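Local coordinates for protein putative rRNA methyltransferase (PDB 4RWZ) that probably methylates the N1 atom of an adenine in the 16S rRNA of the 30S subunit, conferring aminoglycoside resistance, at residues Val54-Ala68 against Ala80-Leu94. Residues are numbered along the deposited sequence; the frame is centred on the assembly and turned at random.
Sequences VDPAGERMREVSWRA and ALFVVASVQALPEEL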
ATOM      1  N   VAL A  54      -3.648   3.340   4.020  1.00 14.99           N
ATOM      2  CA  VAL A  54      -2.725   3.482   5.180  1.00 14.50           C
ATOM      3  C   VAL A  54      -1.872   4.701   4.962  1.00 18.11           C
ATOM      4  O   VAL A  54      -1.372   4.884   3.861  1.00 17.77           O
ATOM      5  CB  VAL A  54      -1.775   2.241   5.249  1.00 15.14           C
ATOM      6  CG1 VAL A  54      -0.874   2.276   6.521  1.00 18.05           C
ATOM      7  CG2 VAL A  54      -2.576   0.970   5.281  1.00 16.45           C
ATOM      8  N   ASP A  55      -1.650   5.543   5.991  1.00 16.78           N
ATOM      9  CA  ASP A  55      -0.757   6.664   5.810  1.00 14.61           C
ATOM     10  C   ASP A  55      -0.215   7.031   7.204  1.00 16.88           C
ATOM     11  O   ASP A  55      -0.902   6.815   8.172  1.00 19.47           O
ATOM     12  CB  ASP A  55      -1.530   7.883   5.259  1.00 19.66           C
ATOM     13  CG  ASP A  55      -0.603   8.986   4.765  1.00 22.25           C
ATOM     14  OD1 ASP A  55      -0.174   9.880   5.577  1.00 20.29           O
ATOM     15  OD2 ASP A  55      -0.262   8.982   3.570  1.00 20.24           O
ATOM     16  N   PRO A  56       1.018   7.522   7.271  1.00 18.02           N
ATOM     17  CA  PRO A  56       1.598   7.831   8.579  1.00 17.24           C
ATOM     18  C   PRO A  56       0.961   9.018   9.280  1.00 20.86           C
ATOM     19  O   PRO A  56       1.222   9.157  10.498  1.00 21.60           O
ATOM     20  CB  PRO A  56       3.079   8.134   8.260  1.00 22.87           C
ATOM     21  CG  PRO A  56       3.174   8.347   6.858  1.00 29.73           C
ATOM     22  CD  PRO A  56       2.027   7.595   6.188  1.00 23.10           C
ATOM     23  N   ALA A  57       0.259   9.889   8.583  1.00 22.24           N
ATOM     24  CA  ALA A  57      -0.302  11.115   9.235  1.00 19.42           C
ATOM     25  C   ALA A  57      -1.808  11.055   9.131  1.00 26.44           C
ATOM     26  O   ALA A  57      -2.351  11.263   8.005  1.00 19.46           O
ATOM     27  CB  ALA A  57       0.201  12.359   8.525  1.00 24.50           C
ATOM     28  N   GLY A  58      -2.491  10.787  10.235  1.00 21.13           N
ATOM     29  CA  GLY A  58      -3.946  10.638  10.180  1.00 21.83           C
ATOM     30  C   GLY A  58      -4.655  11.886   9.701  1.00 21.23           C
ATOM     31  O   GLY A  58      -5.745  11.803   9.124  1.00 22.38           O
ATOM     32  N   GLU A  59      -4.044  13.051   9.898  1.00 21.57           N
ATOM     33  CA  GLU A  59      -4.711  14.309   9.491  1.00 22.13           C
ATOM     34  C   GLU A  59      -4.891  14.342   7.971  1.00 21.15           C
ATOM     35  O   GLU A  59      -5.834  14.955   7.472  1.00 20.95           O
ATOM     36  CB  GLU A  59      -3.974  15.560  10.004  1.00 30.86           C
ATOM     37  CG  GLU A  59      -2.937  16.186   9.072  1.00 46.39           C
ATOM     38  CD  GLU A  59      -1.494  15.666   9.291  1.00 57.28           C
ATOM     39  OE1 GLU A  59      -1.223  15.047  10.356  1.00 63.55           O
ATOM     40  OE2 GLU A  59      -0.613  15.924   8.424  1.00 55.43           O
ATOM     41  N   ARG A  60      -4.043  13.616   7.217  1.00 17.84           N
ATOM     42  CA  ARG A  60      -4.215  13.644   5.767  1.00 16.02           C
ATOM     43  C   ARG A  60      -5.498  12.949   5.349  1.00 17.90           C
ATOM     44  O   ARG A  60      -6.035  13.248   4.265  1.00 16.99           O
ATOM     45  CB  ARG A  60      -3.047  12.887   5.042  1.00 17.27           C
ATOM     46  CG  ARG A  60      -1.717  13.669   5.148  1.00 19.09           C
ATOM     47  CD  ARG A  60      -0.583  12.939   4.379  1.00 20.93           C
ATOM     48  NE  ARG A  60       0.709  13.666   4.521  1.00 21.46           N
ATOM     49  CZ  ARG A  60       1.855  13.110   4.942  1.00 20.80           C
ATOM     50  NH1 ARG A  60       1.883  11.860   5.361  1.00 19.23           N
ATOM     51  NH2 ARG A  60       2.966  13.845   5.032  1.00 21.47           N
ATOM     52  N   MET A  61      -5.928  11.974   6.160  1.00 15.92           N
ATOM     53  CA  MET A  61      -7.101  11.118   5.831  1.00 15.77           C
ATOM     54  C   MET A  61      -8.358  11.603   6.568  1.00 19.08           C
ATOM     55  O   MET A  61      -9.383  10.951   6.511  1.00 17.12           O
ATOM     56  CB  MET A  61      -6.826   9.664   6.236  1.00 17.27           C
ATOM     57  CG  MET A  61      -5.647   9.096   5.483  1.00 18.81           C
ATOM     58  SD  MET A  61      -5.241   7.394   5.941  1.00 18.90           S
ATOM     59  CE  MET A  61      -4.690   7.675   7.638  1.00 18.08           C
ATOM     60  N   ARG A  62      -8.281  12.736   7.246  1.00 18.87           N
ATOM     61  CA  ARG A  62      -9.421  13.204   8.065  1.00 18.25           C
ATOM     62  C   ARG A  62     -10.677  13.301   7.201  1.00 18.17           C
ATOM     63  O   ARG A  62     -11.754  12.798   7.555  1.00 19.61           O
ATOM     64  CB  ARG A  62      -9.126  14.576   8.655  1.00 19.87           C
ATOM     65  CG  ARG A  62     -10.376  15.168   9.370  1.00 27.23           C
ATOM     66  CD  ARG A  62     -10.276  16.690   9.567  1.00 32.72           C
ATOM     67  NE  ARG A  62     -10.243  17.408   8.287  1.00 35.85           N
ATOM     68  CZ  ARG A  62     -11.296  17.555   7.467  1.00 29.61           C
ATOM     69  NH1 ARG A  62     -12.496  17.020   7.748  1.00 31.68           N
ATOM     70  NH2 ARG A  62     -11.146  18.234   6.339  1.00 33.59           N
ATOM     71  N   GLU A  63     -10.524  13.980   6.078  1.00 17.31           N
ATOM     72  CA  GLU A  63     -11.691  14.291   5.254  1.00 18.47           C
ATOM     73  C   GLU A  63     -12.352  13.067   4.653  1.00 16.60           C
ATOM     74  O   GLU A  63     -13.610  12.852   4.709  1.00 16.79           O
ATOM     75  CB  GLU A  63     -11.304  15.278   4.150  1.00 18.61           C
ATOM     76  CG  GLU A  63     -12.458  15.470   3.152  1.00 23.99           C
ATOM     77  CD  GLU A  63     -12.101  16.408   1.967  1.00 27.47           C
ATOM     78  OE1 GLU A  63     -11.088  17.140   2.023  1.00 23.43           O
ATOM     79  OE2 GLU A  63     -12.842  16.372   0.973  1.00 33.69           O
ATOM     80  N   VAL A  64     -11.528  12.279   3.979  1.00 16.00           N
ATOM     81  CA  VAL A  64     -12.053  11.080   3.342  1.00 15.56           C
ATOM     82  C   VAL A  64     -12.589  10.080   4.342  1.00 15.82           C
ATOM     83  O   VAL A  64     -13.579   9.406   4.044  1.00 16.80           O
ATOM     84  CB  VAL A  64     -10.976  10.362   2.433  1.00 15.03           C
ATOM     85  CG1 VAL A  64      -9.885   9.727   3.282  1.00 19.36           C
ATOM     86  CG2 VAL A  64     -11.648   9.277   1.615  1.00 18.22           C
ATOM     87  N   SER A  65     -11.925   9.955   5.518  1.00 16.89           N
ATOM     88  CA  SER A  65     -12.388   8.940   6.483  1.00 19.00           C
ATOM     89  C   SER A  65     -13.747   9.383   7.116  1.00 18.68           C
ATOM     90  O   SER A  65     -14.586   8.548   7.376  1.00 17.58           O
ATOM     91  CB  SER A  65     -11.344   8.645   7.580  1.00 16.98           C
ATOM     92  OG  SER A  65     -11.083   9.774   8.389  1.00 18.38           O
ATOM     93  N   TRP A  66     -13.960  10.680   7.296  1.00 17.63           N
ATOM     94  CA  TRP A  66     -15.240  11.198   7.745  1.00 18.37           C
ATOM     95  C   TRP A  66     -16.309  10.902   6.705  1.00 20.06           C
ATOM     96  O   TRP A  66     -17.373  10.355   7.007  1.00 21.26           O
ATOM     97  CB  TRP A  66     -15.182  12.711   7.967  1.00 21.20           C
ATOM     98  CG  TRP A  66     -16.512  13.253   8.432  1.00 21.36           C
ATOM     99  CD1 TRP A  66     -17.434  13.995   7.709  1.00 24.85           C
ATOM    100  CD2 TRP A  66     -17.086  13.026   9.714  1.00 21.36           C
ATOM    101  NE1 TRP A  66     -18.523  14.277   8.519  1.00 26.15           N
ATOM    102  CE2 TRP A  66     -18.332  13.684   9.745  1.00 25.82           C
ATOM    103  CE3 TRP A  66     -16.643  12.359  10.865  1.00 24.60           C
ATOM    104  CZ2 TRP A  66     -19.156  13.685  10.904  1.00 31.13           C
ATOM    105  CZ3 TRP A  66     -17.451  12.346  12.003  1.00 31.03           C
ATOM    106  CH2 TRP A  66     -18.682  13.021  12.023  1.00 29.10           C
ATOM    107  N   ARG A  67     -15.991  11.242   5.458  1.00 17.35           N
ATOM    108  CA  ARG A  67     -16.953  11.075   4.386  1.00 17.89           C
ATOM    109  C   ARG A  67     -17.364   9.613   4.263  1.00 20.65           C
ATOM    110  O   ARG A  67     -18.554   9.251   4.167  1.00 20.36           O
ATOM    111  CB  ARG A  67     -16.338  11.608   3.087  1.00 18.17           C
ATOM    112  CG  ARG A  67     -17.152  11.233   1.851  1.00 25.36           C
ATOM    113  CD  ARG A  67     -16.414  11.741   0.597  1.00 32.02           C
ATOM    114  NE  ARG A  67     -16.296  13.180   0.744  1.00 41.47           N
ATOM    115  CZ  ARG A  67     -15.148  13.857   0.680  1.00 38.20           C
ATOM    116  NH1 ARG A  67     -14.008  13.253   0.370  1.00 39.95           N
ATOM    117  NH2 ARG A  67     -15.179  15.157   0.859  1.00 35.21           N
ATOM    118  N   ALA A  68     -16.367   8.744   4.288  1.00 17.39           N
ATOM    119  CA  ALA A  68     -16.603   7.327   4.063  1.00 16.95           C
ATOM    120  C   ALA A  68     -17.363   6.656   5.202  1.00 19.21           C
ATOM    121  O   ALA A  68     -17.933   5.593   4.990  1.00 20.01           O
ATOM    122  CB  ALA A  68     -15.276   6.592   3.804  1.00 18.84           C
ATOM    123  N   ALA A  80     -14.699   0.880   2.911  1.00 19.67           N
ATOM    124  CA  ALA A  80     -13.443   1.623   2.966  1.00 18.06           C
ATOM    125  C   ALA A  80     -13.027   1.802   4.412  1.00 18.00           C
ATOM    126  O   ALA A  80     -13.862   2.010   5.299  1.00 20.75           O
ATOM    127  CB  ALA A  80     -13.585   2.994   2.305  1.00 18.55           C
ATOM    128  N   LEU A  81     -11.721   1.752   4.633  1.00 18.34           N
ATOM    129  CA  LEU A  81     -11.162   1.950   5.968  1.00 18.21           C
ATOM    130  C   LEU A  81      -9.855   2.720   5.840  1.00 17.56           C
ATOM    131  O   LEU A  81      -9.083   2.470   4.899  1.00 17.52           O
ATOM    132  CB  LEU A  81     -10.842   0.595   6.629  1.00 22.51           C
ATOM    133  CG  LEU A  81     -10.413   0.665   8.111  1.00 22.28           C
ATOM    134  CD1 LEU A  81     -11.608   1.139   8.946  1.00 23.39           C
ATOM    135  CD2 LEU A  81      -9.936  -0.748   8.510  1.00 27.35           C
ATOM    136  N   PHE A  82      -9.588   3.616   6.804  1.00 17.27           N
ATOM    137  CA  PHE A  82      -8.332   4.413   6.817  1.00 19.58           C
ATOM    138  C   PHE A  82      -7.549   4.198   8.097  1.00 17.72           C
ATOM    139  O   PHE A  82      -8.107   4.348   9.168  1.00 19.64           O
ATOM    140  CB  PHE A  82      -8.676   5.893   6.594  1.00 16.15           C
ATOM    141  CG  PHE A  82      -9.296   6.054   5.227  1.00 15.58           C
ATOM    142  CD1 PHE A  82      -8.485   6.136   4.099  1.00 19.30           C
ATOM    143  CD2 PHE A  82     -10.662   5.988   5.085  1.00 16.80           C
ATOM    144  CE1 PHE A  82      -9.058   6.172   2.825  1.00 17.18           C
ATOM    145  CE2 PHE A  82     -11.253   6.014   3.811  1.00 15.87           C
ATOM    146  CZ  PHE A  82     -10.433   6.149   2.692  1.00 19.11           C
ATOM    147  N   VAL A  83      -6.282   3.822   7.954  1.00 17.02           N
ATOM    148  CA  VAL A  83      -5.439   3.321   9.038  1.00 19.51           C
ATOM    149  C   VAL A  83      -4.181   4.171   9.153  1.00 23.52           C
ATOM    150  O   VAL A  83      -3.565   4.519   8.151  1.00 19.24           O
ATOM    151  CB  VAL A  83      -5.050   1.848   8.736  1.00 17.90           C
ATOM    152  CG1 VAL A  83      -3.946   1.323   9.695  1.00 19.37           C
ATOM    153  CG2 VAL A  83      -6.347   0.996   8.825  1.00 21.39           C
ATOM    154  N   VAL A  84      -3.811   4.532  10.369  1.00 20.58           N
ATOM    155  CA  VAL A  84      -2.635   5.352  10.545  1.00 18.70           C
ATOM    156  C   VAL A  84      -1.417   4.472  10.886  1.00 19.20           C
ATOM    157  O   VAL A  84      -1.352   3.858  11.977  1.00 20.48           O
ATOM    158  CB  VAL A  84      -2.841   6.380  11.728  1.00 19.89           C
ATOM    159  CG1 VAL A  84      -1.651   7.263  11.820  1.00 22.51           C
ATOM    160  CG2 VAL A  84      -4.113   7.205  11.458  1.00 22.49           C
ATOM    161  N   ALA A  85      -0.450   4.427   9.974  1.00 22.58           N
ATOM    162  CA  ALA A  85       0.769   3.621  10.189  1.00 23.01           C
ATOM    163  C   ALA A  85       1.843   4.024   9.179  1.00 20.29           C
ATOM    164  O   ALA A  85       1.555   4.514   8.091  1.00 19.83           O
ATOM    165  CB  ALA A  85       0.472   2.124  10.068  1.00 24.39           C
ATOM    166  N   SER A  86       3.082   3.823   9.621  1.00 27.30           N
ATOM    167  CA  SER A  86       4.270   4.012   8.845  1.00 29.07           C
ATOM    168  C   SER A  86       4.661   2.646   8.236  1.00 24.04           C
ATOM    169  O   SER A  86       4.424   1.610   8.844  1.00 26.30           O
ATOM    170  CB  SER A  86       5.388   4.460   9.806  1.00 29.58           C
ATOM    171  OG  SER A  86       4.944   5.652  10.511  1.00 38.89           O
ATOM    172  N   VAL A  87       5.324   2.671   7.104  1.00 27.52           N
ATOM    173  CA  VAL A  87       5.786   1.440   6.470  1.00 29.40           C
ATOM    174  C   VAL A  87       6.748   0.677   7.357  1.00 30.77           C
ATOM    175  O   VAL A  87       6.773  -0.550   7.310  1.00 38.43           O
ATOM    176  CB  VAL A  87       6.467   1.744   5.123  1.00 38.47           C
ATOM    177  CG1 VAL A  87       6.764   0.465   4.360  1.00 43.78           C
ATOM    178  CG2 VAL A  87       5.586   2.640   4.297  1.00 40.84           C
ATOM    179  N   GLN A  88       7.494   1.358   8.225  1.00 30.06           N
ATOM    180  CA  GLN A  88       8.409   0.594   9.085  1.00 32.55           C
ATOM    181  C   GLN A  88       7.697  -0.082  10.254  1.00 34.10           C
ATOM    182  O   GLN A  88       8.287  -0.899  10.943  1.00 34.72           O
ATOM    183  CB  GLN A  88       9.558   1.435   9.595  1.00 44.92           C
ATOM    184  CG  GLN A  88       9.314   2.008  10.972  1.00 57.45           C
ATOM    185  CD  GLN A  88      10.559   2.626  11.570  1.00 67.90           C
ATOM    186  OE1 GLN A  88      11.296   3.367  10.902  1.00 70.33           O
ATOM    187  NE2 GLN A  88      10.833   2.281  12.828  1.00 72.89           N
ATOM    188  N   ALA A  89       6.427   0.234  10.481  1.00 26.00           N
ATOM    189  CA  ALA A  89       5.692  -0.435  11.560  1.00 26.38           C
ATOM    190  C   ALA A  89       4.232  -0.607  11.211  1.00 29.30           C
ATOM    191  O   ALA A  89       3.343   0.053  11.768  1.00 28.53           O
ATOM    192  CB  ALA A  89       5.835   0.343  12.891  1.00 32.73           C
ATOM    193  N   LEU A  90       3.955  -1.443  10.225  1.00 23.94           N
ATOM    194  CA  LEU A  90       2.566  -1.578   9.772  1.00 22.58           C
ATOM    195  C   LEU A  90       1.833  -2.461  10.776  1.00 25.50           C
ATOM    196  O   LEU A  90       2.473  -3.341  11.375  1.00 29.80           O
ATOM    197  CB  LEU A  90       2.557  -2.171   8.355  1.00 23.79           C
ATOM    198  CG  LEU A  90       3.095  -1.215   7.272  1.00 23.91           C
ATOM    199  CD1 LEU A  90       3.535  -2.018   6.012  1.00 22.81           C
ATOM    200  CD2 LEU A  90       2.073  -0.135   6.859  1.00 23.49           C
ATOM    201  N   PRO A  91       0.538  -2.234  11.005  1.00 26.35           N
ATOM    202  CA  PRO A  91      -0.155  -2.997  12.053  1.00 25.97           C
ATOM    203  C   PRO A  91      -0.185  -4.497  11.756  1.00 27.66           C
ATOM    204  O   PRO A  91      -0.385  -4.903  10.608  1.00 28.52           O
ATOM    205  CB  PRO A  91      -1.597  -2.425  12.043  1.00 32.10           C
ATOM    206  CG  PRO A  91      -1.653  -1.408  10.974  1.00 28.00           C
ATOM    207  CD  PRO A  91      -0.387  -1.441  10.171  1.00 25.34           C
ATOM    208  N   GLU A  92       0.067  -5.320  12.770  1.00 27.32           N
ATOM    209  CA  GLU A  92       0.019  -6.772  12.583  1.00 30.06           C
ATOM    210  C   GLU A  92      -1.363  -7.256  12.184  1.00 30.00           C
ATOM    211  O   GLU A  92      -1.479  -8.302  11.531  1.00 30.50           O
ATOM    212  CB  GLU A  92       0.505  -7.496  13.863  1.00 37.30           C
ATOM    213  CG  GLU A  92      -0.382  -7.191  15.038  1.00 49.32           C
ATOM    214  CD  GLU A  92       0.109  -7.799  16.338  1.00 64.91           C
ATOM    215  OE1 GLU A  92       1.245  -8.341  16.366  1.00 69.21           O
ATOM    216  OE2 GLU A  92      -0.653  -7.726  17.338  1.00 68.46           O
ATOM    217  N   GLU A  93      -2.406  -6.494  12.536  1.00 25.94           N
ATOM    218  CA  GLU A  93      -3.769  -6.857  12.161  1.00 28.13           C
ATOM    219  C   GLU A  93      -3.952  -6.955  10.631  1.00 28.61           C
ATOM    220  O   GLU A  93      -4.899  -7.579  10.155  1.00 30.85           O
ATOM    221  CB  GLU A  93      -4.763  -5.822  12.698  1.00 30.04           C
ATOM    222  CG  GLU A  93      -4.877  -5.801  14.227  1.00 36.57           C
ATOM    223  CD  GLU A  93      -3.860  -4.914  14.883  1.00 37.58           C
ATOM    224  OE1 GLU A  93      -2.862  -4.530  14.237  1.00 34.48           O
ATOM    225  OE2 GLU A  93      -4.044  -4.587  16.076  1.00 43.97           O
ATOM    226  N   LEU A  94      -3.075  -6.305   9.873  1.00 23.66           N
ATOM    227  CA  LEU A  94      -3.223  -6.339   8.397  1.00 21.26           C
ATOM    228  C   LEU A  94      -2.420  -7.471   7.790  1.00 27.23           C
ATOM    229  O   LEU A  94      -2.494  -7.723   6.585  1.00 24.40           O
ATOM    230  CB  LEU A  94      -2.776  -5.024   7.766  1.00 21.13           C
ATOM    231  CG  LEU A  94      -3.528  -3.782   8.205  1.00 24.98           C
ATOM    232  CD1 LEU A  94      -2.910  -2.579   7.498  1.00 24.29           C
ATOM    233  CD2 LEU A  94      -5.007  -3.928   7.851  1.00 25.29           C
TER
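Phe82 reaches from strand 80-84 to helix 62-68 and can be followed outward atom by atom. Its CB lies 3.8 Å from Met61 SD. CG stands beside the backbone N and anti to the carbonyl carbon, which carries the ring in under the helix. There CD1 lies near the Met61 sulfur, CD2 is 3.7 Å from Ser65 CB, CE2 has the methyl of Ala68 beside it at the ring edge, and CZ at the far end meets Val64 CG2 at 3.5 Å. Val64 CG1 sits over the middle of one face of the Phe82 ring, 14° off the ring normal, which meets the criterion for a CH-pi contact. Met61 SD instead lies at the edge of the Phe82 ring, 77° off that normal, a Met-aromatic contact; a bend at the last torsion of Met61 brings its CE to 3.4 Å from Val83 O.

Strand 49-55, helix 62-68 and strand 80-84 form a beta-alpha-beta unit of the Rossmann-like methyltransferase sheet, in which 80-84 is an outermost strand. Two backbone bonds bear out the parallel pairing: Asp55 N donates to Val83 O in a fairly straight bond, and Ala85 N to Asp55 O at 3.0 Å. Helix 62-68 runs roughly antiparallel to strand 80-84, 145° between their N-to-C directions, with the axes of these short segments 8.5 Å apart.

Val54 points to the sheet face shared with Val83, its CG1 against Ala85 CB and Leu90 CD2, its CG2 toward Leu94 CD1. Val84 points to the other face, with CG2 3.7 Å from Gly58 CA. Asp55 OD1 accepts from Ala57 N, an Asx turn, and on its syn lone pair from Arg60 NH1, in the guanidinium plane; OD2 accepts from Gly34 N.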